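Local coordinates for protein formimidoylglutamase (Bacillus subtilis, PDB 3M1R) that hydrolyses N-formimidoyl-L-glutamate to L-glutamate and formamide, a manganese-dependent step in histidine degradation, at residues 45-50 / 105-110; 113-118 / 137-142; 147-152 / 179-184. One frame throughout, in Å; residues are numbered along the deposited sequence.

Interaction 1 (45-50 / 105-110)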
loop_
_atom_site.group_PDB
_atom_site.type_symbol
_atom_site.label_atom_id
_atom_site.label_comp_id
_atom_site.label_asym_id
_atom_site.label_seq_id
_atom_site.Cartn_x
_atom_site.Cartn_y
_atom_site.Cartn_z
ATOM N N VAL D 45 -12.047 21.918 -11.463
ATOM C CA VAL D 45 -11.568 22.965 -10.549
ATOM C C VAL D 45 -10.632 22.314 -9.527
ATOM O O VAL D 45 -11.053 21.979 -8.421
ATOM C CB VAL D 45 -12.726 23.635 -9.790
ATOM C CG1 VAL D 45 -12.209 24.782 -8.886
ATOM C CG2 VAL D 45 -13.793 24.136 -10.753
ATOM N N PRO D 46 -9.366 22.106 -9.910
ATOM C CA PRO D 46 -8.396 21.350 -9.117
ATOM C C PRO D 46 -7.780 22.160 -7.969
ATOM O O PRO D 46 -6.557 22.279 -7.917
ATOM C CB PRO D 46 -7.302 21.004 -10.137
ATOM C CG PRO D 46 -7.619 21.806 -11.389
ATOM C CD PRO D 46 -8.753 22.706 -11.102
ATOM N N LEU D 47 -8.604 22.703 -7.079
ATOM C CA LEU D 47 -8.113 23.443 -5.917
ATOM C C LEU D 47 -8.209 22.577 -4.667
ATOM O O LEU D 47 -9.274 22.041 -4.352
ATOM C CB LEU D 47 -8.917 24.732 -5.721
ATOM C CG LEU D 47 -8.599 25.654 -4.536
ATOM C CD1 LEU D 47 -7.317 26.425 -4.762
ATOM C CD2 LEU D 47 -9.721 26.628 -4.310
ATOM N N SER D 48 -7.102 22.442 -3.948
ATOM C CA SER D 48 -7.133 21.689 -2.708
ATOM C C SER D 48 -6.215 22.263 -1.639
ATOM O O SER D 48 -6.120 21.709 -0.544
ATOM C CB SER D 48 -6.802 20.208 -2.960
ATOM O OG SER D 48 -5.535 20.058 -3.582
ATOM N N LYS D 49 -5.538 23.364 -1.941
ATOM C CA LYS D 49 -4.613 23.941 -0.963
ATOM C C LYS D 49 -5.332 24.769 0.099
ATOM O O LYS D 49 -4.739 25.138 1.114
ATOM C CB LYS D 49 -3.496 24.736 -1.648
ATOM C CG LYS D 49 -2.286 23.871 -1.979
ATOM C CD LYS D 49 -1.316 24.563 -2.923
ATOM C CE LYS D 49 -0.238 23.597 -3.383
ATOM N NZ LYS D 49 0.610 24.148 -4.479
ATOM N N SER D 50 -6.614 25.035 -0.131
ATOM C CA SER D 50 -7.448 25.754 0.835
ATOM C C SER D 50 -7.896 24.836 1.967
ATOM O O SER D 50 -8.319 25.297 3.033
ATOM C CB SER D 50 -8.667 26.361 0.140
ATOM O OG SER D 50 -9.154 25.475 -0.849
ATOM N N HIS D 105 -10.758 33.864 -7.346
ATOM C CA HIS D 105 -11.141 34.827 -8.378
ATOM C C HIS D 105 -11.113 34.201 -9.774
ATOM O O HIS D 105 -12.005 34.450 -10.592
ATOM C CB HIS D 105 -10.267 36.074 -8.327
ATOM C CG HIS D 105 -10.553 36.954 -7.149
ATOM N ND1 HIS D 105 -9.650 37.152 -6.127
ATOM C CD2 HIS D 105 -11.653 37.674 -6.823
ATOM C CE1 HIS D 105 -10.175 37.964 -5.228
ATOM N NE2 HIS D 105 -11.390 38.296 -5.626
ATOM N N HIS D 106 -10.098 33.384 -10.047
ATOM C CA HIS D 106 -10.073 32.639 -11.298
ATOM C C HIS D 106 -11.405 31.918 -11.475
ATOM O O HIS D 106 -12.043 32.003 -12.530
ATOM C CB HIS D 106 -8.952 31.616 -11.295
ATOM C CG HIS D 106 -7.587 32.213 -11.353
ATOM N ND1 HIS D 106 -7.371 33.571 -11.488
ATOM C CD2 HIS D 106 -6.363 31.643 -11.304
ATOM C CE1 HIS D 106 -6.080 33.807 -11.511
ATOM N NE2 HIS D 106 -5.435 32.656 -11.404
ATOM N N ILE D 107 -11.824 31.221 -10.422
ATOM C CA ILE D 107 -13.040 30.421 -10.471
ATOM C C ILE D 107 -14.266 31.277 -10.722
ATOM O O ILE D 107 -15.060 30.981 -11.614
ATOM C CB ILE D 107 -13.237 29.613 -9.179
ATOM C CG1 ILE D 107 -12.009 28.715 -8.932
ATOM C CG2 ILE D 107 -14.529 28.815 -9.255
ATOM C CD1 ILE D 107 -12.000 27.986 -7.589
ATOM N N PHE D 108 -14.423 32.347 -9.948
ATOM C CA PHE D 108 -15.592 33.182 -10.113
ATOM C C PHE D 108 -15.645 33.824 -11.492
ATOM O O PHE D 108 -16.705 33.902 -12.096
ATOM C CB PHE D 108 -15.690 34.265 -9.044
ATOM C CG PHE D 108 -16.810 35.232 -9.300
ATOM C CD1 PHE D 108 -16.551 36.557 -9.610
ATOM C CD2 PHE D 108 -18.122 34.797 -9.292
ATOM C CE1 PHE D 108 -17.585 37.444 -9.867
ATOM C CE2 PHE D 108 -19.165 35.674 -9.552
ATOM C CZ PHE D 108 -18.899 37.001 -9.844
ATOM N N GLN D 109 -14.504 34.284 -11.991
ATOM C CA GLN D 109 -14.480 35.037 -13.249
ATOM C C GLN D 109 -14.755 34.157 -14.442
ATOM O O GLN D 109 -15.453 34.563 -15.372
ATOM C CB GLN D 109 -13.118 35.680 -13.469
ATOM C CG GLN D 109 -12.933 37.029 -12.845
ATOM C CD GLN D 109 -11.569 37.588 -13.176
ATOM O OE1 GLN D 109 -10.709 37.718 -12.303
ATOM N NE2 GLN D 109 -11.352 37.898 -14.452
ATOM N N THR D 110 -14.167 32.960 -14.424
ATOM C CA THR D 110 -14.283 32.043 -15.536
ATOM C C THR D 110 -15.717 31.575 -15.599
ATOM O O THR D 110 -16.356 31.606 -16.654
ATOM C CB THR D 110 -13.347 30.846 -15.362
ATOM O OG1 THR D 110 -11.990 31.306 -15.363
ATOM C CG2 THR D 110 -13.539 29.843 -16.484
#

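Interaction 2 (113-118 / 137-142)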
loop_
_atom_site.group_PDB
_atom_site.type_symbol
_atom_site.label_atom_id
_atom_site.label_comp_id
_atom_site.label_asym_id
_atom_site.label_seq_id
_atom_site.Cartn_x
_atom_site.Cartn_y
_atom_site.Cartn_z
ATOM N N ALA D 113 -18.001 34.497 -16.766
ATOM C CA ALA D 113 -17.883 34.709 -18.203
ATOM C C ALA D 113 -18.562 33.571 -18.969
ATOM O O ALA D 113 -19.341 33.813 -19.890
ATOM C CB ALA D 113 -16.419 34.837 -18.609
ATOM N N LEU D 114 -18.269 32.337 -18.565
ATOM C CA LEU D 114 -18.797 31.139 -19.219
ATOM C C LEU D 114 -20.327 31.069 -19.206
ATOM O O LEU D 114 -20.942 30.839 -20.242
ATOM C CB LEU D 114 -18.219 29.887 -18.561
ATOM C CG LEU D 114 -17.264 28.980 -19.338
ATOM C CD1 LEU D 114 -16.672 29.661 -20.549
ATOM C CD2 LEU D 114 -16.162 28.434 -18.418
ATOM N N LEU D 115 -20.930 31.252 -18.034
ATOM C CA LEU D 115 -22.385 31.227 -17.900
ATOM C C LEU D 115 -23.032 32.304 -18.772
ATOM O O LEU D 115 -24.059 32.072 -19.410
ATOM C CB LEU D 115 -22.807 31.461 -16.449
ATOM C CG LEU D 115 -23.094 30.315 -15.466
ATOM C CD1 LEU D 115 -23.028 28.948 -16.122
ATOM C CD2 LEU D 115 -22.186 30.391 -14.243
ATOM N N SER D 116 -22.424 33.484 -18.785
ATOM C CA SER D 116 -22.978 34.610 -19.508
ATOM C C SER D 116 -22.857 34.373 -21.005
ATOM O O SER D 116 -23.828 34.500 -21.736
ATOM C CB SER D 116 -22.271 35.907 -19.112
ATOM O OG SER D 116 -22.344 36.114 -17.712
ATOM N N ASP D 117 -21.662 34.010 -21.453
ATOM C CA ASP D 117 -21.443 33.775 -22.872
ATOM C C ASP D 117 -22.287 32.630 -23.425
ATOM O O ASP D 117 -22.707 32.679 -24.576
ATOM C CB ASP D 117 -19.962 33.536 -23.159
ATOM C CG ASP D 117 -19.143 34.806 -23.052
ATOM O OD1 ASP D 117 -19.748 35.893 -22.929
ATOM O OD2 ASP D 117 -17.897 34.714 -23.086
ATOM N N HIS D 118 -22.536 31.612 -22.607
ATOM C CA HIS D 118 -23.297 30.438 -23.035
ATOM C C HIS D 118 -24.418 30.132 -22.053
ATOM O O HIS D 118 -24.288 29.228 -21.222
ATOM C CB HIS D 118 -22.399 29.211 -23.124
ATOM C CG HIS D 118 -21.178 29.412 -23.960
ATOM N ND1 HIS D 118 -21.147 29.130 -25.310
ATOM C CD2 HIS D 118 -19.943 29.857 -23.638
ATOM C CE1 HIS D 118 -19.944 29.400 -25.784
ATOM N NE2 HIS D 118 -19.193 29.840 -24.788
ATOM N N ILE D 137 -21.142 28.926 -6.827
ATOM C CA ILE D 137 -22.478 29.408 -6.492
ATOM C C ILE D 137 -22.657 30.910 -6.698
ATOM O O ILE D 137 -23.655 31.349 -7.260
ATOM C CB ILE D 137 -22.856 29.011 -5.063
ATOM C CG1 ILE D 137 -22.984 27.491 -4.982
ATOM C CG2 ILE D 137 -24.144 29.661 -4.659
ATOM C CD1 ILE D 137 -23.202 26.962 -3.591
ATOM N N LYS D 138 -21.692 31.703 -6.258
ATOM C CA LYS D 138 -21.761 33.141 -6.487
ATOM C C LYS D 138 -21.916 33.468 -7.979
ATOM O O LYS D 138 -22.618 34.403 -8.340
ATOM C CB LYS D 138 -20.513 33.808 -5.927
ATOM C CG LYS D 138 -20.408 35.319 -6.109
ATOM C CD LYS D 138 -19.233 35.835 -5.260
ATOM C CE LYS D 138 -18.520 37.021 -5.892
ATOM N NZ LYS D 138 -17.112 37.120 -5.385
ATOM N N ALA D 139 -21.246 32.702 -8.837
ATOM C CA ALA D 139 -21.331 32.917 -10.276
ATOM C C ALA D 139 -22.716 32.544 -10.755
ATOM O O ALA D 139 -23.327 33.271 -11.527
ATOM C CB ALA D 139 -20.287 32.099 -11.003
ATOM N N ILE D 140 -23.215 31.404 -10.293
ATOM C CA ILE D 140 -24.578 31.013 -10.612
ATOM C C ILE D 140 -25.521 32.116 -10.171
ATOM O O ILE D 140 -26.276 32.657 -10.971
ATOM C CB ILE D 140 -24.986 29.719 -9.895
ATOM C CG1 ILE D 140 -24.170 28.531 -10.405
ATOM C CG2 ILE D 140 -26.472 29.471 -10.060
ATOM C CD1 ILE D 140 -24.290 28.294 -11.872
ATOM N N ALA D 141 -25.461 32.459 -8.889
ATOM C CA ALA D 141 -26.372 33.445 -8.311
ATOM C C ALA D 141 -26.346 34.780 -9.037
ATOM O O ALA D 141 -27.385 35.416 -9.230
ATOM C CB ALA D 141 -26.079 33.652 -6.843
ATOM N N GLN D 142 -25.163 35.222 -9.436
ATOM C CA GLN D 142 -25.070 36.549 -10.029
ATOM C C GLN D 142 -25.124 36.542 -11.550
ATOM O O GLN D 142 -24.891 37.565 -12.186
ATOM C CB GLN D 142 -23.817 37.261 -9.550
ATOM C CG GLN D 142 -23.781 37.500 -8.059
ATOM C CD GLN D 142 -22.484 38.139 -7.648
ATOM O OE1 GLN D 142 -21.562 38.260 -8.458
ATOM N NE2 GLN D 142 -22.396 38.557 -6.391
#

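Interaction 3 (147-152 / 179-184)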
loop_
_atom_site.group_PDB
_atom_site.type_symbol
_atom_site.label_atom_id
_atom_site.label_comp_id
_atom_site.label_asym_id
_atom_site.label_seq_id
_atom_site.Cartn_x
_atom_site.Cartn_y
_atom_site.Cartn_z
ATOM N N THR D 147 -31.111 31.738 -6.385
ATOM C CA THR D 147 -30.755 30.329 -6.491
ATOM C C THR D 147 -30.953 29.584 -5.172
ATOM O O THR D 147 -30.616 30.084 -4.098
ATOM C CB THR D 147 -29.292 30.192 -6.973
ATOM O OG1 THR D 147 -29.141 30.900 -8.210
ATOM C CG2 THR D 147 -28.896 28.726 -7.178
ATOM N N ALA D 148 -31.528 28.392 -5.259
ATOM C CA ALA D 148 -31.590 27.503 -4.112
ATOM C C ALA D 148 -30.391 26.568 -4.183
ATOM O O ALA D 148 -29.981 26.186 -5.278
ATOM C CB ALA D 148 -32.851 26.708 -4.137
ATOM N N VAL D 149 -29.848 26.191 -3.028
ATOM C CA VAL D 149 -28.726 25.251 -2.988
ATOM C C VAL D 149 -29.138 24.007 -2.224
ATOM O O VAL D 149 -29.598 24.089 -1.079
ATOM C CB VAL D 149 -27.457 25.852 -2.328
ATOM C CG1 VAL D 149 -26.286 24.833 -2.342
ATOM C CG2 VAL D 149 -27.043 27.152 -3.009
ATOM N N ILE D 150 -29.007 22.857 -2.880
ATOM C CA ILE D 150 -29.122 21.586 -2.195
ATOM C C ILE D 150 -27.710 21.077 -1.916
ATOM O O ILE D 150 -26.981 20.692 -2.837
ATOM C CB ILE D 150 -29.932 20.578 -3.007
ATOM C CG1 ILE D 150 -31.380 21.073 -3.129
ATOM C CG2 ILE D 150 -29.895 19.199 -2.354
ATOM C CD1 ILE D 150 -32.182 20.332 -4.145
ATOM N N GLN D 151 -27.338 21.114 -0.637
ATOM C CA GLN D 151 -25.994 20.768 -0.174
ATOM C C GLN D 151 -26.019 19.385 0.484
ATOM O O GLN D 151 -26.596 19.222 1.561
ATOM C CB GLN D 151 -25.512 21.841 0.818
ATOM C CG GLN D 151 -24.202 21.548 1.567
ATOM C CD GLN D 151 -23.924 22.553 2.698
ATOM O OE1 GLN D 151 -24.701 23.485 2.933
ATOM N NE2 GLN D 151 -22.820 22.354 3.404
ATOM N N PHE D 152 -25.441 18.384 -0.184
ATOM C CA PHE D 152 -25.256 17.076 0.436
ATOM C C PHE D 152 -23.974 17.134 1.267
ATOM O O PHE D 152 -22.886 17.375 0.732
ATOM C CB PHE D 152 -25.162 15.970 -0.613
ATOM C CG PHE D 152 -26.479 15.639 -1.267
ATOM C CD1 PHE D 152 -27.330 14.704 -0.706
ATOM C CD2 PHE D 152 -26.857 16.261 -2.437
ATOM C CE1 PHE D 152 -28.527 14.403 -1.306
ATOM C CE2 PHE D 152 -28.068 15.971 -3.039
ATOM C CZ PHE D 152 -28.897 15.039 -2.480
ATOM N N GLU D 179 -24.813 37.566 1.521
ATOM C CA GLU D 179 -26.165 37.563 0.967
ATOM C C GLU D 179 -26.225 37.120 -0.488
ATOM O O GLU D 179 -27.096 37.551 -1.241
ATOM C CB GLU D 179 -26.807 38.934 1.123
ATOM C CG GLU D 179 -26.705 39.483 2.522
ATOM C CD GLU D 179 -27.515 40.739 2.690
ATOM O OE1 GLU D 179 -26.905 41.818 2.852
ATOM O OE2 GLU D 179 -28.760 40.643 2.646
ATOM N N ILE D 180 -25.306 36.244 -0.877
ATOM C CA ILE D 180 -25.292 35.723 -2.235
ATOM C C ILE D 180 -26.475 34.778 -2.413
ATOM O O ILE D 180 -27.149 34.798 -3.439
ATOM C CB ILE D 180 -23.952 35.037 -2.552
ATOM C CG1 ILE D 180 -22.818 36.064 -2.453
ATOM C CG2 ILE D 180 -23.985 34.396 -3.937
ATOM C CD1 ILE D 180 -21.418 35.462 -2.404
ATOM N N ILE D 181 -26.727 33.959 -1.400
ATOM C CA ILE D 181 -27.953 33.179 -1.340
ATOM C C ILE D 181 -28.571 33.419 0.015
ATOM O O ILE D 181 -27.926 33.968 0.905
ATOM C CB ILE D 181 -27.707 31.670 -1.494
ATOM C CG1 ILE D 181 -26.863 31.151 -0.328
ATOM C CG2 ILE D 181 -27.106 31.350 -2.871
ATOM C CD1 ILE D 181 -26.645 29.637 -0.355
ATOM N N GLU D 182 -29.822 33.016 0.176
ATOM C CA GLU D 182 -30.503 33.200 1.450
ATOM C C GLU D 182 -30.501 31.897 2.231
ATOM O O GLU D 182 -30.560 30.818 1.648
ATOM C CB GLU D 182 -31.937 33.703 1.241
ATOM C CG GLU D 182 -32.059 35.212 1.080
ATOM C CD GLU D 182 -33.483 35.652 0.782
ATOM O OE1 GLU D 182 -34.411 34.842 0.992
ATOM O OE2 GLU D 182 -33.676 36.804 0.336
ATOM N N GLY D 183 -30.429 32.004 3.552
ATOM C CA GLY D 183 -30.400 30.839 4.418
ATOM C C GLY D 183 -31.548 29.864 4.218
ATOM O O GLY D 183 -31.345 28.643 4.214
ATOM N N GLN D 184 -32.756 30.390 4.040
ATOM C CA GLN D 184 -33.915 29.515 3.901
ATOM C C GLN D 184 -34.018 28.872 2.519
ATOM O O GLN D 184 -34.899 28.051 2.284
ATOM C CB GLN D 184 -35.206 30.242 4.248
ATOM C CG GLN D 184 -35.684 31.199 3.179
ATOM C CD GLN D 184 -35.241 32.616 3.434
ATOM O OE1 GLN D 184 -34.213 32.852 4.075
ATOM N NE2 GLN D 184 -36.020 33.577 2.942
#

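Interaction 1 (45-50 / 105-110)
Val45 and Ile107 bring their backbones within 7.6 Å, CA to CA, where the chain leaving strand 39-45 passes beside helix 100-117. No hydrogen bond links the two segments; the contact is made by methyl groups. Both CB atoms point toward the opposite segment, and the side chains of Val45 and Ile107 cross at about a right angle. Ile107 is extended along its gamma branch (chi2 173°), so that CD1 is the atom carried farthest from the helix. This methyl presses on CG1 of Val45 at 3.5 Å, closer than carbon atoms usually pack, while Ile107 CG1 lies 3.9 Å from the same Val45 methyl. Val45 offers CG1 because that branch stands opposite its backbone N (chi1 -177°). Val45 and Leu47 are the two end residues of an inverse gamma turn centred on Pro46, and Ile107 CD1 meets both, with Leu47 CD2 4.2 Å away. Leu47 also lies on Ser103 and His104 of helix 100-117, and its side chain is about 9 Å from that of Asn130, a residue inferred to bind manganese. Ile93 of strand 87-93 touches both Val45 and Ile107, and Ile132 packs on Val45. The contact thus joins the segment following strand 39-45 to helix 100-117 in this arginase-family fold, with Ser135 and Thr136 of helix 133-141 lying against Ile107.

Interaction 2 (113-118 / 137-142)
Leu115 on helix 100-117 meets Ala139 and Ile140 on helix 133-141, a helix-helix contact in the three-layer alpha/beta/alpha fold of the arginase family. The two helices are joined in sequence through strand 121-127, and they come closest in these segments at Leu115 and Ile140, whose CA atoms are 7.6 Å apart. Apolar packing makes up nearly all of the contact, and it runs through one methyl group. Leu115 CD2 lies 3.8 Å from Ile140 CD1 and 4.1 Å from Ala139 CB, so it meets both neighbours on the second helix. The CB of Ile140 points away from Leu115, yet its delta methyl returns toward it: CG1 lies opposite the carbonyl carbon, and a bent second torsion (chi2 -58°) swings CD1 back. The torsions of Leu115 are not staggered (chi1 -95°, chi2 close to eclipsed at -5°), and they bring CD2 to Ile140 and Ala139. Trp121 and Pro123 of strand 121-127 also touch Leu115, so the side chain lies where the two helices meet the sheet. No hydrogen bond crosses between the segments. Backbone bonds hold the final turns of both helices, including His118 N to Leu114 O and Gln142 N to Lys138 O. Ala139 O also accepts a hydrogen bond from Thr143 OG1. Tyr7 of a neighbouring subunit packs on Ala113, Leu114 and His118. Leu115 CD2 also lies 4.1 Å from Ala139 O, a van der Waals approach to a carbonyl.

Interaction 3 (147-152 / 179-184)
Ile181 carries the contact with strand 147-152, sending one branch to the side chain of Val149 and the other to the carbonyl of Thr147. Its CG1 is wedged between the backbone N and the carbonyl carbon (chi1 64°), and from there an extended chain (chi2 176°) delivers CD1 to Val149 CG2 at 3.7 Å. The two side chains cross at about a right angle. The other branch, Ile181 CG2, lies opposite the carbonyl carbon and rests 3.9 Å from Thr147 O. Val149 in turn keeps CG1 opposite its backbone N, which leaves CG2 beside that nitrogen as the methyl facing Ile181. The backbones are nearest at Thr147 and Ile181, 6.5 Å between CA atoms. The contact lies in a beta-alpha-beta crossover: Glu179 has just ended helix 171-178 with a Schellman motif, and the loop leads back to parallel strand 186-191. Leu176 of the departing helix also touches Ile181, while Phe172 and Leu186 pack on Val149. The hydroxyl of Thr147 looks to Gly145 O for its hydrogen bond. Between the segments there is non-directional packing of buried methyl groups, which depends on fit of shape, whereas the backbone of Val149 makes its directional bonds to His185 and Ile187.

From the N terminus, interaction 1 comes first, closing the long excursion between the end of strand 39-45 and helix 100-117. That helix continues into interaction 2, which closes the shorter path through strand 121-127 to helix 133-141. Interaction 3 follows, closing the connection from strand 147-152 through helix 171-178. The three are in series, neither nested nor crossing. Interactions 1 and 2 also touch where Phe108 lies against Ala139, Lys138 and Gln142, with a cation-pi contact to Lys138. Interactions 2 and 3 meet where Ile140 CG2 packs 3.5 Å from Thr147 OG1 and where Ile180 reaches Lys138 and Ala141. Along one parallel sheet they tie turn to helix, helix to helix, and strand to helix-exit loop.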